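Local coordinates for protein exoribonuclease II, mitochondrial (Candida glabrata, PDB 6F3H) that is a mitochondrial 3' to 5' exoribonuclease of the RNB family that degrades RNA as the nuclease component of the mtEXO degradosome, at residues E28-S33 with T238-P243. The protein carries 1 engineered substitution. Numbering follows the deposited sequence.
Sequences ELLRTS and TALLSP. With nucleotides of chain C.
The backbones of L29 and L240 come within 5.5 Å, CA to CA, where the short N-terminal helix 27-31 packs against the turn of a β-hairpin. That hairpin joins strands 231-237 and 242-248; its turn, helical in backbone angles through 238-240, closes in a G1 beta bulge with L241 and S242 facing the end of the first strand, L241 in the left-handed region. The contact is apolar and buried. The branched end of L240 reaches the helix, CD2 lying over the backbone, 3.7 Å from CA of L30 and 3.9 Å from O of L29. The other branch meets L30 at an oblique angle, with CD1 of L240 3.7 Å from CD1 of L30. F677 of strand 677-679 packs on both of these leucines, while the L240 carbonyl accepts a hydrogen bond from R84 and that of L30 one from N636. At T238 the same turn lies beside the phosphate of A1 of chain C, away from the magnesium site. L29 reaches past L240 to S242. The CB of S242 already points at the helix, and its OG, swung round beside the carbonyl carbon (chi1 155°), sits 3.8 Å from CD1 of L29.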
loop_
_atom_site.group_PDB
_atom_site.type_symbol
_atom_site.label_atom_id
_atom_site.label_comp_id
_atom_site.label_asym_id
_atom_site.label_seq_id
_atom_site.Cartn_x
_atom_site.Cartn_y
_atom_site.Cartn_z
ATOM N N GLU A 28 -19.537 -6.961 -1.592
ATOM C CA GLU A 28 -19.960 -6.367 -2.858
ATOM C C GLU A 28 -19.071 -5.191 -3.251
ATOM O O GLU A 28 -19.082 -4.776 -4.420
ATOM C CB GLU A 28 -21.431 -5.930 -2.777
ATOM N N LEU A 29 -18.274 -4.688 -2.302
ATOM C CA LEU A 29 -17.264 -3.681 -2.598
ATOM C C LEU A 29 -16.198 -4.260 -3.499
ATOM O O LEU A 29 -15.784 -3.642 -4.486
ATOM C CB LEU A 29 -16.624 -3.205 -1.301
ATOM C CG LEU A 29 -17.582 -2.480 -0.369
ATOM C CD1 LEU A 29 -16.945 -2.228 0.994
ATOM C CD2 LEU A 29 -18.040 -1.181 -1.039
ATOM N N LEU A 30 -15.732 -5.450 -3.150
ATOM C CA LEU A 30 -14.743 -6.128 -3.963
ATOM C C LEU A 30 -15.334 -6.535 -5.309
ATOM O O LEU A 30 -14.680 -6.378 -6.345
ATOM C CB LEU A 30 -14.190 -7.337 -3.196
ATOM C CG LEU A 30 -13.321 -7.150 -1.932
ATOM C CD1 LEU A 30 -14.048 -6.566 -0.782
ATOM C CD2 LEU A 30 -12.766 -8.447 -1.469
ATOM N N ARG A 31 -16.588 -6.997 -5.336
ATOM C CA ARG A 31 -17.141 -7.480 -6.595
ATOM C C ARG A 31 -17.503 -6.359 -7.545
ATOM O O ARG A 31 -17.630 -6.600 -8.748
ATOM C CB ARG A 31 -18.384 -8.327 -6.353
ATOM C CG ARG A 31 -18.094 -9.633 -5.685
ATOM C CD ARG A 31 -19.298 -10.539 -5.681
ATOM N NE ARG A 31 -19.178 -11.551 -4.636
ATOM C CZ ARG A 31 -18.430 -12.648 -4.736
ATOM N NH1 ARG A 31 -17.728 -12.888 -5.842
ATOM N NH2 ARG A 31 -18.389 -13.513 -3.726
ATOM N N THR A 32 -17.631 -5.143 -7.054
ATOM C CA THR A 32 -18.115 -4.062 -7.879
ATOM C C THR A 32 -17.081 -2.952 -7.919
ATOM O O THR A 32 -16.250 -2.809 -7.022
ATOM C CB THR A 32 -19.446 -3.527 -7.349
ATOM N N SER A 33 -17.124 -2.198 -8.995
ATOM C CA SER A 33 -16.378 -0.967 -9.137
ATOM C C SER A 33 -17.315 0.225 -8.986
ATOM O O SER A 33 -18.535 0.083 -8.840
ATOM C CB SER A 33 -15.683 -0.930 -10.493
ATOM O OG SER A 33 -15.296 0.401 -10.790
ATOM N N THR A 238 -7.970 2.423 -2.513
ATOM C CA THR A 238 -8.137 2.917 -3.880
ATOM C C THR A 238 -9.032 2.024 -4.738
ATOM O O THR A 238 -9.659 2.505 -5.691
ATOM C CB THR A 238 -6.769 2.993 -4.558
ATOM O OG1 THR A 238 -5.765 3.352 -3.600
ATOM C CG2 THR A 238 -6.798 3.967 -5.697
ATOM N N ALA A 239 -9.030 0.718 -4.496
ATOM C CA ALA A 239 -9.698 -0.183 -5.423
ATOM C C ALA A 239 -11.164 -0.353 -5.054
ATOM O O ALA A 239 -12.056 -0.239 -5.903
ATOM C CB ALA A 239 -8.977 -1.528 -5.422
ATOM N N LEU A 240 -11.404 -0.594 -3.770
ATOM C CA LEU A 240 -12.730 -0.677 -3.213
ATOM C C LEU A 240 -13.351 0.679 -2.984
ATOM O O LEU A 240 -14.572 0.748 -2.827
ATOM C CB LEU A 240 -12.676 -1.390 -1.873
ATOM C CG LEU A 240 -11.900 -2.699 -1.762
ATOM C CD1 LEU A 240 -12.218 -3.317 -0.397
ATOM C CD2 LEU A 240 -12.206 -3.646 -2.917
ATOM N N LEU A 241 -12.534 1.731 -2.899
ATOM C CA LEU A 241 -12.980 3.092 -2.558
ATOM C C LEU A 241 -13.794 3.083 -1.278
ATOM O O LEU A 241 -14.911 3.588 -1.212
ATOM C CB LEU A 241 -13.760 3.750 -3.697
ATOM C CG LEU A 241 -13.074 4.041 -5.034
ATOM C CD1 LEU A 241 -14.055 4.436 -6.124
ATOM C CD2 LEU A 241 -12.075 5.144 -4.844
ATOM N N SER A 242 -13.215 2.488 -0.246
ATOM C CA SER A 242 -13.904 2.368 1.019
ATOM C C SER A 242 -12.869 2.387 2.123
ATOM O O SER A 242 -11.720 1.990 1.896
ATOM C CB SER A 242 -14.707 1.075 1.063
ATOM O OG SER A 242 -14.894 0.685 2.398
ATOM N N PRO A 243 -13.243 2.809 3.325
ATOM C CA PRO A 243 -12.254 2.917 4.400
ATOM C C PRO A 243 -11.801 1.563 4.901
ATOM O O PRO A 243 -12.601 0.643 5.090
ATOM C CB PRO A 243 -13.008 3.683 5.485
ATOM C CG PRO A 243 -14.464 3.434 5.180
ATOM C CD PRO A 243 -14.508 3.467 3.692
ATOM P P A C 1 -4.358 5.326 -7.814
ATOM O OP1 A C 1 -4.015 4.937 -6.428
ATOM O OP2 A C 1 -5.358 4.534 -8.587
ATOM O "O5'" A C 1 -2.951 5.295 -8.548
ATOM C "C5'" A C 1 -2.267 4.067 -8.711
ATOM C "C4'" A C 1 -2.762 3.334 -9.933
ATOM O "O4'" A C 1 -2.526 4.149 -11.113
ATOM C "C3'" A C 1 -2.045 2.031 -10.222
ATOM O "O3'" A C 1 -2.580 0.935 -9.535
ATOM C "C2'" A C 1 -2.125 1.912 -11.732
ATOM O "O2'" A C 1 -3.421 1.484 -12.122
ATOM C "C1'" A C 1 -1.955 3.368 -12.135
ATOM N N9 A C 1 -0.537 3.760 -12.200
ATOM C C8 A C 1 0.522 3.297 -11.451
ATOM N N7 A C 1 1.654 3.879 -11.726
ATOM C C5 A C 1 1.312 4.795 -12.710
ATOM C C6 A C 1 2.074 5.724 -13.423
ATOM N N6 A C 1 3.389 5.874 -13.235
ATOM N N1 A C 1 1.436 6.493 -14.336
ATOM C C2 A C 1 0.121 6.331 -14.517
ATOM N N3 A C 1 -0.709 5.491 -13.907
ATOM C C4 A C 1 -0.036 4.745 -13.007
#